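Local coordinates for protein bifunctional endomannanase/endoglucanase (Caldanaerobius polysaccharolyticus, PDB 3W0K) that probably hydrolyses internal linkages of mannan and beta-1,4-glucan chains as a bifunctional endomannanase/endoglucanase of glycosyl hydrolase family 5, at residues Leu134-Pro139 with Ile256-Cys261; Glu97-Asn100 with Lys105-Gln108; Gln114-Ala119 with Arg163-Asp168; Arg18-Pro23 with Tyr45-Arg50. All blocks are in the same frame, centred on the assembly; numbering follows the deposited sequence.

Interaction 1: residues Leu134-Pro139 with Ile256-Cys261; sequences LVNEPP and IGEFGC. With TRS (2-amino-2-hydroxymethyl-propane-1,3-diol), chain C.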
loop_
_atom_site.group_PDB
_atom_site.type_symbol
_atom_site.label_atom_id
_atom_site.label_comp_id
_atom_site.label_asym_id
_atom_site.label_seq_id
_atom_site.Cartn_x
_atom_site.Cartn_y
_atom_site.Cartn_z
ATOM N N LEU A 134 -0.407 5.719 -8.010
ATOM C CA LEU A 134 -1.417 6.758 -8.218
ATOM C C LEU A 134 -2.390 7.147 -7.116
ATOM O O LEU A 134 -2.451 8.317 -6.721
ATOM C CB LEU A 134 -2.151 6.526 -9.543
ATOM C CG LEU A 134 -1.230 6.328 -10.753
ATOM C CD1 LEU A 134 -2.062 6.393 -12.027
ATOM C CD2 LEU A 134 -0.140 7.400 -10.802
ATOM N N VAL A 135 -3.167 6.192 -6.628
ATOM C CA VAL A 135 -4.122 6.497 -5.575
ATOM C C VAL A 135 -4.390 5.245 -4.758
ATOM O O VAL A 135 -4.664 4.173 -5.300
ATOM C CB VAL A 135 -5.433 7.129 -6.149
ATOM C CG1 VAL A 135 -6.055 6.235 -7.219
ATOM C CG2 VAL A 135 -6.423 7.415 -5.023
ATOM N N ASN A 136 -4.268 5.379 -3.444
ATOM C CA ASN A 136 -4.469 4.240 -2.569
ATOM C C ASN A 136 -5.881 3.682 -2.551
ATOM O O ASN A 136 -6.854 4.421 -2.445
ATOM C CB ASN A 136 -4.068 4.582 -1.132
ATOM C CG ASN A 136 -4.288 3.416 -0.183
ATOM O OD1 ASN A 136 -3.502 2.476 -0.155
ATOM N ND2 ASN A 136 -5.384 3.457 0.570
ATOM N N GLU A 137 -5.961 2.361 -2.672
ATOM C CA GLU A 137 -7.205 1.605 -2.586
ATOM C C GLU A 137 -8.522 2.256 -3.033
ATOM O O GLU A 137 -9.323 2.684 -2.196
ATOM C CB GLU A 137 -7.348 1.102 -1.140
ATOM C CG GLU A 137 -6.161 0.247 -0.671
ATOM C CD GLU A 137 -6.093 0.039 0.839
ATOM O OE1 GLU A 137 -6.661 0.847 1.606
ATOM O OE2 GLU A 137 -5.436 -0.936 1.269
ATOM N N PRO A 138 -8.757 2.349 -4.356
ATOM C CA PRO A 138 -9.996 2.940 -4.880
ATOM C C PRO A 138 -11.186 2.169 -4.297
ATOM O O PRO A 138 -11.049 1.007 -3.901
ATOM C CB PRO A 138 -9.866 2.723 -6.389
ATOM C CG PRO A 138 -8.397 2.792 -6.611
ATOM C CD PRO A 138 -7.843 1.987 -5.454
ATOM N N PRO A 139 -12.369 2.801 -4.243
ATOM C CA PRO A 139 -13.569 2.167 -3.692
ATOM C C PRO A 139 -14.200 1.077 -4.544
ATOM O O PRO A 139 -13.714 0.740 -5.626
ATOM C CB PRO A 139 -14.516 3.349 -3.515
ATOM C CG PRO A 139 -14.190 4.200 -4.697
ATOM C CD PRO A 139 -12.672 4.157 -4.741
ATOM N N ILE A 256 2.176 -6.959 -4.001
ATOM C CA ILE A 256 1.305 -6.775 -2.839
ATOM C C ILE A 256 1.787 -5.526 -2.093
ATOM O O ILE A 256 2.735 -5.584 -1.305
ATOM C CB ILE A 256 1.325 -8.018 -1.912
ATOM C CG1 ILE A 256 0.825 -9.253 -2.673
ATOM C CG2 ILE A 256 0.467 -7.776 -0.671
ATOM C CD1 ILE A 256 -0.624 -9.166 -3.141
ATOM N N GLY A 257 1.135 -4.400 -2.381
ATOM C CA GLY A 257 1.497 -3.120 -1.787
ATOM C C GLY A 257 1.348 -3.007 -0.286
ATOM O O GLY A 257 2.053 -2.216 0.351
ATOM N N GLU A 258 0.378 -3.730 0.264
ATOM C CA GLU A 258 0.133 -3.756 1.702
ATOM C C GLU A 258 -0.418 -5.112 2.088
ATOM O O GLU A 258 -1.185 -5.719 1.337
ATOM C CB GLU A 258 -0.946 -2.765 2.133
ATOM C CG GLU A 258 -0.730 -1.293 1.862
ATOM C CD GLU A 258 -1.913 -0.462 2.340
ATOM O OE1 GLU A 258 -2.683 -0.932 3.210
ATOM O OE2 GLU A 258 -2.075 0.675 1.851
ATOM N N PHE A 259 -0.029 -5.565 3.272
ATOM C CA PHE A 259 -0.541 -6.801 3.845
ATOM C C PHE A 259 -0.163 -6.825 5.314
ATOM O O PHE A 259 0.668 -6.032 5.767
ATOM C CB PHE A 259 -0.052 -8.064 3.102
ATOM C CG PHE A 259 1.312 -8.548 3.513
ATOM C CD1 PHE A 259 1.453 -9.746 4.212
ATOM C CD2 PHE A 259 2.456 -7.843 3.157
ATOM C CE1 PHE A 259 2.716 -10.236 4.547
ATOM C CE2 PHE A 259 3.725 -8.323 3.488
ATOM C CZ PHE A 259 3.854 -9.522 4.184
ATOM N N GLY A 260 -0.824 -7.685 6.076
ATOM C CA GLY A 260 -0.509 -7.772 7.486
ATOM C C GLY A 260 -1.711 -8.058 8.351
ATOM O O GLY A 260 -2.835 -8.193 7.860
ATOM N N CYS A 261 -1.468 -8.092 9.655
ATOM C CA CYS A 261 -2.505 -8.378 10.630
ATOM C C CYS A 261 -2.426 -7.396 11.791
ATOM O O CYS A 261 -1.334 -7.048 12.246
ATOM C CB CYS A 261 -2.316 -9.806 11.144
ATOM S SG CYS A 261 -3.575 -10.375 12.290
HETATM C C TRS C . -4.834 1.079 5.093
HETATM C C1 TRS C . -6.005 2.049 5.391
HETATM C C2 TRS C . -3.700 1.962 4.623
HETATM C C3 TRS C . -4.185 0.371 6.292
HETATM N N TRS C . -5.262 0.101 4.077
HETATM O O1 TRS C . -6.237 2.936 4.197
HETATM O O2 TRS C . -3.857 2.182 3.138
HETATM O O3 TRS C . -5.138 -0.633 6.913
#
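N136 and E137, just past barrel strand 130-133, bring their side chains to E258 on strand 254-259, joining the fourth and seventh strands of the (β/α)8 barrel at their C-terminal ends. The N136-E137-P138 sequence matches the Asn-Glu-Pro motif of family 5, in which the glutamates after the fourth strand and on the seventh are expected to serve as acid/base and nucleophile. N136 has CG anti to the backbone N (chi1 179°), which brings OD1 to 3.1 Å from E258 OE2, amide and carboxylate planes nearly parallel (5° apart). These two acceptors share no bond: R40 reaches across to serve both, donating to OD1 and salt-bridging OE2. The other half of the amide, ND2, donates over 3.1 Å to E137 OE1 from above the carboxylate plane. A leucine at N136 would probably leave E137 OE1 without this donor and R40 without one of its acceptors. E137 then sets OE2 3.4 Å from E258 OE1; R196 salt-bridges both carboxylates. A Tris molecule, probably from the crystallisation liquor, bridges the two carboxylates from one side. Its amine N bonds E137 OE1 and E258 OE1, each at 2.9 Å, while its hydroxyl O2 reaches E258 OE2 at 2.7 Å.

Interaction 2: residues Glu97-Asn100 with Lys105-Gln108; sequences ERDN and KRAQ
D99 comes closest in backbone to A107, with 6.1 Å between their CA atoms, as the irregular chain of 97-100 runs past the first turn of helix 105-121. Both side chains point into the gap, and D99 CB lies 3.7 Å from A107 CB, an apolar touch beside a network of charges. The carboxylate of D99 is held by two arginines. R98, its neighbour in sequence, bends at chi3 (69°) and turns back side-on: NE bonds OD1 at 2.9 Å from above the carboxylate plane, and NH2 bonds OD2 at 2.9 Å on its syn lone pair. R106 comes from the helix, its CG in the crowded position between backbone N and carbonyl carbon (chi1 63°), its chain extended to NE. That nitrogen lies 2.7 Å and NH2 2.8 Å from D99 OD1, two weak, bent bonds to a single oxygen at the guanidinium edge. The R106 plane stands almost perpendicular (88°) to the carboxylate. OD1 therefore takes three arginine N-H groups, while OD2 has a further partner in the hydroxyl of Y54. With an alanine at D99, both guanidinium groups would probably lose their shared counter-charge, leaving R98 and R106 freer to turn and Y54 without this acceptor. Here the long loop after strand 78-83 of the (β/α)8 barrel doubles back on the start of the helix it leads into, a local salt-bridge network pinning loop to helix at the protein surface.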
loop_
_atom_site.group_PDB
_atom_site.type_symbol
_atom_site.label_atom_id
_atom_site.label_comp_id
_atom_site.label_asym_id
_atom_site.label_seq_id
_atom_site.Cartn_x
_atom_site.Cartn_y
_atom_site.Cartn_z
ATOM N N GLU A 97 -13.266 15.073 2.456
ATOM C CA GLU A 97 -12.964 15.716 1.181
ATOM C C GLU A 97 -14.130 16.583 0.737
ATOM O O GLU A 97 -15.286 16.306 1.068
ATOM C CB GLU A 97 -12.695 14.672 0.093
ATOM C CG GLU A 97 -11.391 13.907 0.256
ATOM C CD GLU A 97 -10.181 14.820 0.261
ATOM O OE1 GLU A 97 -10.043 15.648 -0.665
ATOM O OE2 GLU A 97 -9.377 14.732 1.204
ATOM N N ARG A 98 -13.820 17.642 -0.001
ATOM C CA ARG A 98 -14.848 18.535 -0.528
ATOM C C ARG A 98 -15.396 17.926 -1.817
ATOM O O ARG A 98 -16.609 17.851 -2.022
ATOM C CB ARG A 98 -14.246 19.907 -0.850
ATOM C CG ARG A 98 -15.244 20.911 -1.413
ATOM C CD ARG A 98 -14.547 22.143 -1.980
ATOM N NE ARG A 98 -13.800 21.826 -3.196
ATOM C CZ ARG A 98 -12.974 22.661 -3.819
ATOM N NH1 ARG A 98 -12.770 23.885 -3.344
ATOM N NH2 ARG A 98 -12.356 22.271 -4.926
ATOM N N ASP A 99 -14.481 17.454 -2.657
ATOM C CA ASP A 99 -14.813 16.876 -3.954
ATOM C C ASP A 99 -14.776 15.355 -3.991
ATOM O O ASP A 99 -14.339 14.706 -3.041
ATOM C CB ASP A 99 -13.822 17.385 -5.005
ATOM C CG ASP A 99 -13.702 18.892 -5.021
ATOM O OD1 ASP A 99 -14.702 19.576 -4.726
ATOM O OD2 ASP A 99 -12.605 19.391 -5.344
ATOM N N ASN A 100 -15.231 14.812 -5.118
ATOM C CA ASN A 100 -15.231 13.377 -5.371
ATOM C C ASN A 100 -14.371 13.138 -6.608
ATOM O O ASN A 100 -14.785 13.415 -7.735
ATOM C CB ASN A 100 -16.645 12.851 -5.625
ATOM C CG ASN A 100 -16.653 11.390 -6.046
ATOM O OD1 ASN A 100 -15.644 10.691 -5.921
ATOM N ND2 ASN A 100 -17.779 10.929 -6.573
ATOM N N LYS A 105 -14.489 16.928 -12.243
ATOM C CA LYS A 105 -13.414 17.399 -13.110
ATOM C C LYS A 105 -12.385 18.220 -12.334
ATOM O O LYS A 105 -11.184 18.067 -12.550
ATOM C CB LYS A 105 -13.985 18.238 -14.257
ATOM C CG LYS A 105 -12.936 18.792 -15.218
ATOM C CD LYS A 105 -13.580 19.700 -16.258
ATOM C CE LYS A 105 -12.554 20.279 -17.224
ATOM N NZ LYS A 105 -11.610 21.230 -16.571
ATOM N N ARG A 106 -12.850 19.075 -11.424
ATOM C CA ARG A 106 -11.937 19.906 -10.640
ATOM C C ARG A 106 -10.979 19.079 -9.780
ATOM O O ARG A 106 -9.802 19.427 -9.643
ATOM C CB ARG A 106 -12.709 20.931 -9.795
ATOM C CG ARG A 106 -13.639 20.329 -8.752
ATOM C CD ARG A 106 -14.541 21.389 -8.131
ATOM N NE ARG A 106 -15.355 20.842 -7.047
ATOM C CZ ARG A 106 -16.532 20.234 -7.205
ATOM N NH1 ARG A 106 -17.065 20.088 -8.415
ATOM N NH2 ARG A 106 -17.167 19.745 -6.142
ATOM N N ALA A 107 -11.468 17.966 -9.236
ATOM C CA ALA A 107 -10.630 17.098 -8.408
ATOM C C ALA A 107 -9.689 16.294 -9.293
ATOM O O ALA A 107 -8.528 16.075 -8.941
ATOM C CB ALA A 107 -11.495 16.169 -7.565
ATOM N N GLN A 108 -10.197 15.859 -10.443
ATOM C CA GLN A 108 -9.398 15.094 -11.385
ATOM C C GLN A 108 -8.272 15.961 -11.922
ATOM O O GLN A 108 -7.143 15.495 -12.054
ATOM C CB GLN A 108 -10.276 14.551 -12.510
ATOM C CG GLN A 108 -11.231 13.478 -12.006
ATOM C CD GLN A 108 -12.326 13.125 -12.987
ATOM O OE1 GLN A 108 -12.415 13.693 -14.079
ATOM N NE2 GLN A 108 -13.191 12.199 -12.587
#

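Interaction 3: residues Gln114-Ala119 with Arg163-Asp168; sequences QWELFA and RKIDPD
I165 packs on E116 and A119 in a small, mostly apolar contact between neighbouring outer helices of the (β/α)8 barrel, helix 105-121 meeting the region where helix 148-165 gives way to loop. The isoleucine carries most of it. With CG1 anti to the carbonyl carbon (chi1 -65°), its two branches part along the helix surface. CD1 reaches E116, 3.7 Å from both its carbonyl O and its CB; the two side chains cross at about a right angle, the isoleucine meeting CB and CG of E116 rather than its carboxylate. CG2 turns to the next turn of the same helix and lies 3.8 Å from A119 C and 4.0 Å from A119 CB. The small alanine is consistent with a close approach of the backbones: the CA atoms of A119 and D166 are 6.2 Å apart. Polar atoms join through water. One molecule donates to A119 O at 2.9 Å and to D166 OD2 at 2.8 Å, linking a helix carbonyl to the opposing carboxylate. The other oxygen, OD1, accepts from D168 N in an Asx turn, which helps hold the carboxylate in the loop that follows. On the barrel side, W115 packs on T158 and I162 of helix 148-165 and on L83 of strand 78-83, while F118 reaches L81 of that strand and I65 of helix 62-74.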
loop_
_atom_site.group_PDB
_atom_site.type_symbol
_atom_site.label_atom_id
_atom_site.label_comp_id
_atom_site.label_asym_id
_atom_site.label_seq_id
_atom_site.Cartn_x
_atom_site.Cartn_y
_atom_site.Cartn_z
ATOM N N GLN A 114 -1.051 17.161 -9.516
ATOM C CA GLN A 114 -0.172 16.691 -8.439
ATOM C C GLN A 114 0.854 15.726 -9.012
ATOM O O GLN A 114 2.051 15.841 -8.745
ATOM C CB GLN A 114 -0.962 15.925 -7.371
ATOM C CG GLN A 114 -2.150 16.643 -6.775
ATOM C CD GLN A 114 -1.759 17.762 -5.849
ATOM O OE1 GLN A 114 -1.936 18.935 -6.166
ATOM N NE2 GLN A 114 -1.243 17.406 -4.682
ATOM N N TRP A 115 0.367 14.755 -9.780
ATOM C CA TRP A 115 1.238 13.758 -10.379
ATOM C C TRP A 115 2.191 14.337 -11.411
ATOM O O TRP A 115 3.319 13.868 -11.542
ATOM C CB TRP A 115 0.425 12.583 -10.926
ATOM C CG TRP A 115 0.070 11.621 -9.830
ATOM C CD1 TRP A 115 -1.182 11.222 -9.450
ATOM C CD2 TRP A 115 0.987 10.969 -8.936
ATOM N NE1 TRP A 115 -1.100 10.368 -8.373
ATOM C CE2 TRP A 115 0.218 10.196 -8.039
ATOM C CE3 TRP A 115 2.384 10.971 -8.804
ATOM C CZ2 TRP A 115 0.800 9.427 -7.021
ATOM C CZ3 TRP A 115 2.963 10.210 -7.792
ATOM C CH2 TRP A 115 2.169 9.447 -6.913
ATOM N N GLU A 116 1.758 15.379 -12.114
ATOM C CA GLU A 116 2.630 16.024 -13.089
ATOM C C GLU A 116 3.754 16.736 -12.339
ATOM O O GLU A 116 4.894 16.764 -12.802
ATOM C CB GLU A 116 1.850 17.013 -13.950
ATOM C CG GLU A 116 0.923 16.345 -14.953
ATOM C CD GLU A 116 0.137 17.344 -15.783
ATOM O OE1 GLU A 116 -0.339 18.352 -15.220
ATOM O OE2 GLU A 116 -0.008 17.115 -17.000
ATOM N N LEU A 117 3.427 17.295 -11.173
ATOM C CA LEU A 117 4.416 17.979 -10.338
ATOM C C LEU A 117 5.526 17.009 -9.952
ATOM O O LEU A 117 6.707 17.314 -10.112
ATOM C CB LEU A 117 3.774 18.526 -9.063
ATOM C CG LEU A 117 2.892 19.767 -9.152
ATOM C CD1 LEU A 117 2.284 20.031 -7.787
ATOM C CD2 LEU A 117 3.714 20.963 -9.621
ATOM N N PHE A 118 5.143 15.833 -9.461
ATOM C CA PHE A 118 6.119 14.827 -9.063
ATOM C C PHE A 118 6.875 14.267 -10.262
ATOM O O PHE A 118 8.077 14.016 -10.178
ATOM C CB PHE A 118 5.447 13.708 -8.257
ATOM C CG PHE A 118 4.942 14.158 -6.916
ATOM C CD1 PHE A 118 5.738 14.940 -6.082
ATOM C CD2 PHE A 118 3.663 13.813 -6.488
ATOM C CE1 PHE A 118 5.268 15.373 -4.844
ATOM C CE2 PHE A 118 3.184 14.240 -5.254
ATOM C CZ PHE A 118 3.985 15.022 -4.429
ATOM N N ALA A 119 6.181 14.090 -11.384
ATOM C CA ALA A 119 6.827 13.585 -12.592
ATOM C C ALA A 119 7.928 14.551 -13.024
ATOM O O ALA A 119 9.037 14.131 -13.363
ATOM C CB ALA A 119 5.808 13.404 -13.709
ATOM N N ARG A 163 3.621 10.123 -18.240
ATOM C CA ARG A 163 4.494 9.664 -19.320
ATOM C C ARG A 163 4.890 10.732 -20.330
ATOM O O ARG A 163 5.938 10.620 -20.971
ATOM C CB ARG A 163 3.892 8.450 -20.022
ATOM C CG ARG A 163 3.946 7.206 -19.158
ATOM C CD ARG A 163 3.331 5.996 -19.830
ATOM N NE ARG A 163 3.510 4.799 -19.007
ATOM C CZ ARG A 163 2.795 3.684 -19.128
ATOM N NH1 ARG A 163 1.836 3.594 -20.041
ATOM N NH2 ARG A 163 3.041 2.656 -18.329
ATOM N N LYS A 164 4.052 11.753 -20.492
ATOM C CA LYS A 164 4.369 12.838 -21.417
ATOM C C LYS A 164 5.581 13.600 -20.878
ATOM O O LYS A 164 6.427 14.072 -21.643
ATOM C CB LYS A 164 3.173 13.782 -21.571
ATOM C CG LYS A 164 3.413 14.923 -22.545
ATOM C CD LYS A 164 2.152 15.738 -22.771
ATOM C CE LYS A 164 2.421 16.914 -23.700
ATOM N NZ LYS A 164 3.418 17.861 -23.120
ATOM N N ILE A 165 5.668 13.690 -19.553
ATOM C CA ILE A 165 6.766 14.377 -18.878
ATOM C C ILE A 165 7.964 13.444 -18.699
ATOM O O ILE A 165 9.098 13.804 -19.032
ATOM C CB ILE A 165 6.311 14.919 -17.502
ATOM C CG1 ILE A 165 5.249 16.003 -17.701
ATOM C CG2 ILE A 165 7.507 15.451 -16.709
ATOM C CD1 ILE A 165 4.486 16.358 -16.442
ATOM N N ASP A 166 7.707 12.247 -18.183
ATOM C CA ASP A 166 8.757 11.256 -17.965
ATOM C C ASP A 166 8.275 9.870 -18.390
ATOM O O ASP A 166 7.673 9.138 -17.601
ATOM C CB ASP A 166 9.187 11.248 -16.491
ATOM C CG ASP A 166 10.363 10.312 -16.226
ATOM O OD1 ASP A 166 10.866 9.670 -17.173
ATOM O OD2 ASP A 166 10.787 10.214 -15.057
ATOM N N PRO A 167 8.589 9.470 -19.634
ATOM C CA PRO A 167 8.197 8.171 -20.191
ATOM C C PRO A 167 8.808 6.975 -19.466
ATOM O O PRO A 167 8.327 5.851 -19.604
ATOM C CB PRO A 167 8.729 8.239 -21.627
ATOM C CG PRO A 167 8.842 9.696 -21.911
ATOM C CD PRO A 167 9.343 10.258 -20.623
ATOM N N ASP A 168 9.868 7.224 -18.701
ATOM C CA ASP A 168 10.571 6.166 -17.980
ATOM C C ASP A 168 10.098 5.916 -16.551
ATOM O O ASP A 168 10.611 5.019 -15.883
ATOM C CB ASP A 168 12.076 6.455 -17.963
ATOM C CG ASP A 168 12.669 6.574 -19.359
ATOM O OD1 ASP A 168 12.322 5.751 -20.231
ATOM O OD2 ASP A 168 13.488 7.492 -19.580
HETATM O O HOH W 1 9.515 11.361 -12.886
#

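Interaction 4: residues Arg18-Pro23 with Tyr45-Arg50; sequences REPEPP and YRFWTR
P20 and F47 bring the two backbones nearest, their CA atoms 7.4 Å apart; 18-23 is an irregular, proline-rich run, whereas 45-47 makes a short 3-10 turn. F47 supplies the whole second side of the contact. It is directed toward the run, and its ring atom CE1 meets R18 O at 3.5 Å, the carbonyl oxygen lying at the ring edge near its plane. P20 CD approaches obliquely to 3.7 Å from F47 CD1, proline ring and phenylalanine side chain sliding past each other in opposite directions. R18, extended as far as CD, adds a looser touch, CD to F47 CZ at 4.3 Å, while its guanidinium group turns elsewhere and donates to V13 O. Both segments belong to loops that follow the first two strands of the (β/α)8 barrel, 4-7 and 38-44, so the contact ties adjacent loops on the strand-exit end of the fold. W14, from the same loop as R18, meets the F47 ring edge-to-face, and Y64 and Y68 of helix 62-74 pack against P20. Bonds within the turn carrying F47 probably help hold its shape. Y45 O accepts from W48 N at 3.1 Å and from T49 OG1 at 2.9 Å, the two donors arriving on opposite faces of the carbonyl plane. The same oxygen lies 3.5 Å above the W48 ring plane, toward the rim, and R46 CG stands over the centre of the Y45 ring.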
loop_
_atom_site.group_PDB
_atom_site.type_symbol
_atom_site.label_atom_id
_atom_site.label_comp_id
_atom_site.label_asym_id
_atom_site.label_seq_id
_atom_site.Cartn_x
_atom_site.Cartn_y
_atom_site.Cartn_z
ATOM N N ARG A 18 0.826 19.864 12.242
ATOM C CA ARG A 18 1.653 18.660 12.193
ATOM C C ARG A 18 2.629 18.698 11.022
ATOM O O ARG A 18 2.236 18.886 9.874
ATOM C CB ARG A 18 0.777 17.406 12.098
ATOM C CG ARG A 18 1.565 16.099 12.047
ATOM C CD ARG A 18 0.651 14.888 11.921
ATOM N NE ARG A 18 -0.132 14.658 13.132
ATOM C CZ ARG A 18 -1.214 13.886 13.195
ATOM N NH1 ARG A 18 -1.656 13.259 12.113
ATOM N NH2 ARG A 18 -1.861 13.744 14.344
ATOM N N GLU A 19 3.911 18.542 11.332
ATOM C CA GLU A 19 4.951 18.540 10.315
ATOM C C GLU A 19 5.243 17.107 9.895
ATOM O O GLU A 19 5.092 16.178 10.692
ATOM C CB GLU A 19 6.233 19.168 10.871
ATOM C CG GLU A 19 6.139 20.660 11.157
ATOM C CD GLU A 19 6.017 21.492 9.893
ATOM O OE1 GLU A 19 6.868 21.333 8.991
ATOM O OE2 GLU A 19 5.074 22.309 9.807
ATOM N N PRO A 20 5.573 16.892 8.612
ATOM C CA PRO A 20 5.870 15.512 8.216
ATOM C C PRO A 20 7.124 15.058 8.958
ATOM O O PRO A 20 7.951 15.879 9.358
ATOM C CB PRO A 20 6.087 15.615 6.702
ATOM C CG PRO A 20 6.305 17.071 6.442
ATOM C CD PRO A 20 5.465 17.777 7.443
ATOM N N GLU A 21 7.237 13.760 9.200
ATOM C CA GLU A 21 8.389 13.243 9.923
ATOM C C GLU A 21 9.615 13.067 9.048
ATOM O O GLU A 21 9.508 12.909 7.831
ATOM C CB GLU A 21 8.056 11.894 10.553
ATOM C CG GLU A 21 6.914 11.925 11.546
ATOM C CD GLU A 21 6.644 10.568 12.155
ATOM O OE1 GLU A 21 6.957 9.548 11.500
ATOM O OE2 GLU A 21 6.124 10.518 13.290
ATOM N N PRO A 22 10.807 13.173 9.651
ATOM C CA PRO A 22 12.039 12.996 8.883
ATOM C C PRO A 22 12.104 11.493 8.606
ATOM O O PRO A 22 11.423 10.708 9.272
ATOM C CB PRO A 22 13.126 13.393 9.888
ATOM C CG PRO A 22 12.425 14.329 10.822
ATOM C CD PRO A 22 11.102 13.646 11.014
ATOM N N PRO A 23 12.882 11.071 7.600
ATOM C CA PRO A 23 12.952 9.630 7.340
ATOM C C PRO A 23 13.574 8.902 8.529
ATOM O O PRO A 23 14.468 9.431 9.200
ATOM C CB PRO A 23 13.837 9.550 6.093
ATOM C CG PRO A 23 14.712 10.765 6.219
ATOM C CD PRO A 23 13.731 11.819 6.661
ATOM N N TYR A 45 -2.154 14.592 0.790
ATOM C CA TYR A 45 -1.917 15.818 0.023
ATOM C C TYR A 45 -2.137 17.108 0.812
ATOM O O TYR A 45 -1.663 18.170 0.407
ATOM C CB TYR A 45 -2.752 15.833 -1.270
ATOM C CG TYR A 45 -4.186 16.292 -1.106
ATOM C CD1 TYR A 45 -4.546 17.612 -1.374
ATOM C CD2 TYR A 45 -5.180 15.412 -0.689
ATOM C CE1 TYR A 45 -5.861 18.049 -1.228
ATOM C CE2 TYR A 45 -6.503 15.836 -0.543
ATOM C CZ TYR A 45 -6.833 17.156 -0.814
ATOM O OH TYR A 45 -8.131 17.592 -0.673
ATOM N N ARG A 46 -2.849 17.019 1.935
ATOM C CA ARG A 46 -3.108 18.200 2.755
ATOM C C ARG A 46 -1.844 18.739 3.426
ATOM O O ARG A 46 -1.832 19.867 3.925
ATOM C CB ARG A 46 -4.196 17.918 3.789
ATOM C CG ARG A 46 -5.564 17.681 3.175
ATOM C CD ARG A 46 -6.582 17.378 4.249
ATOM N NE ARG A 46 -6.199 16.191 5.006
ATOM C CZ ARG A 46 -6.768 15.805 6.142
ATOM N NH1 ARG A 46 -7.758 16.516 6.670
ATOM N NH2 ARG A 46 -6.348 14.706 6.750
ATOM N N PHE A 47 -0.779 17.940 3.437
ATOM C CA PHE A 47 0.482 18.397 4.012
ATOM C C PHE A 47 1.045 19.563 3.194
ATOM O O PHE A 47 1.813 20.371 3.713
ATOM C CB PHE A 47 1.514 17.266 4.061
ATOM C CG PHE A 47 1.477 16.460 5.330
ATOM C CD1 PHE A 47 2.013 16.968 6.509
ATOM C CD2 PHE A 47 0.939 15.176 5.340
ATOM C CE1 PHE A 47 2.018 16.208 7.682
ATOM C CE2 PHE A 47 0.940 14.407 6.506
ATOM C CZ PHE A 47 1.481 14.925 7.679
ATOM N N TRP A 48 0.653 19.654 1.924
ATOM C CA TRP A 48 1.138 20.724 1.053
ATOM C C TRP A 48 0.014 21.484 0.355
ATOM O O TRP A 48 0.272 22.364 -0.469
ATOM C CB TRP A 48 2.114 20.161 0.007
ATOM C CG TRP A 48 1.495 19.205 -0.989
ATOM C CD1 TRP A 48 0.776 19.537 -2.102
ATOM C CD2 TRP A 48 1.579 17.772 -0.983
ATOM N NE1 TRP A 48 0.412 18.409 -2.789
ATOM C CE2 TRP A 48 0.892 17.310 -2.126
ATOM C CE3 TRP A 48 2.173 16.836 -0.125
ATOM C CZ2 TRP A 48 0.781 15.950 -2.438
ATOM C CZ3 TRP A 48 2.064 15.485 -0.434
ATOM C CH2 TRP A 48 1.373 15.056 -1.584
ATOM N N THR A 49 -1.229 21.153 0.694
ATOM C CA THR A 49 -2.384 21.796 0.073
ATOM C C THR A 49 -3.347 22.318 1.126
ATOM O O THR A 49 -3.840 21.558 1.960
ATOM C CB THR A 49 -3.154 20.802 -0.815
ATOM O OG1 THR A 49 -2.240 20.127 -1.686
ATOM C CG2 THR A 49 -4.211 21.523 -1.647
ATOM N N ARG A 50 -3.634 23.615 1.066
ATOM C CA ARG A 50 -4.543 24.227 2.020
ATOM C C ARG A 50 -5.926 24.458 1.424
ATOM O O ARG A 50 -6.056 24.941 0.302
ATOM C CB ARG A 50 -3.966 25.552 2.532
ATOM C CG ARG A 50 -4.793 26.193 3.640
ATOM C CD ARG A 50 -3.946 27.105 4.520
ATOM N NE ARG A 50 -2.912 26.368 5.248
ATOM C CZ ARG A 50 -3.132 25.623 6.331
ATOM N NH1 ARG A 50 -4.356 25.505 6.830
ATOM N NH2 ARG A 50 -2.122 24.995 6.918
#

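Interaction 1 lies about 4 Å from the chain centre and is fully buried, its polar groups bonded to one another, to arginines, Y198 and a bound Tris; the other three, about 18 to 22 Å from that centre, are only partly buried. Interactions 2 and 3 share helix 105-121, a charge network at its start and isoleucine packing further along. Interaction 4, an aromatic-proline contact between loops, touches interaction 2 through a probable hydrogen bond between Y45 OH and E97 OE1, and interaction 3 where W48 packs on F118. W115, in the helix of interaction 3, probably donates through NE1 to L134 O, joining the outer helix layer to the loop of interaction 1.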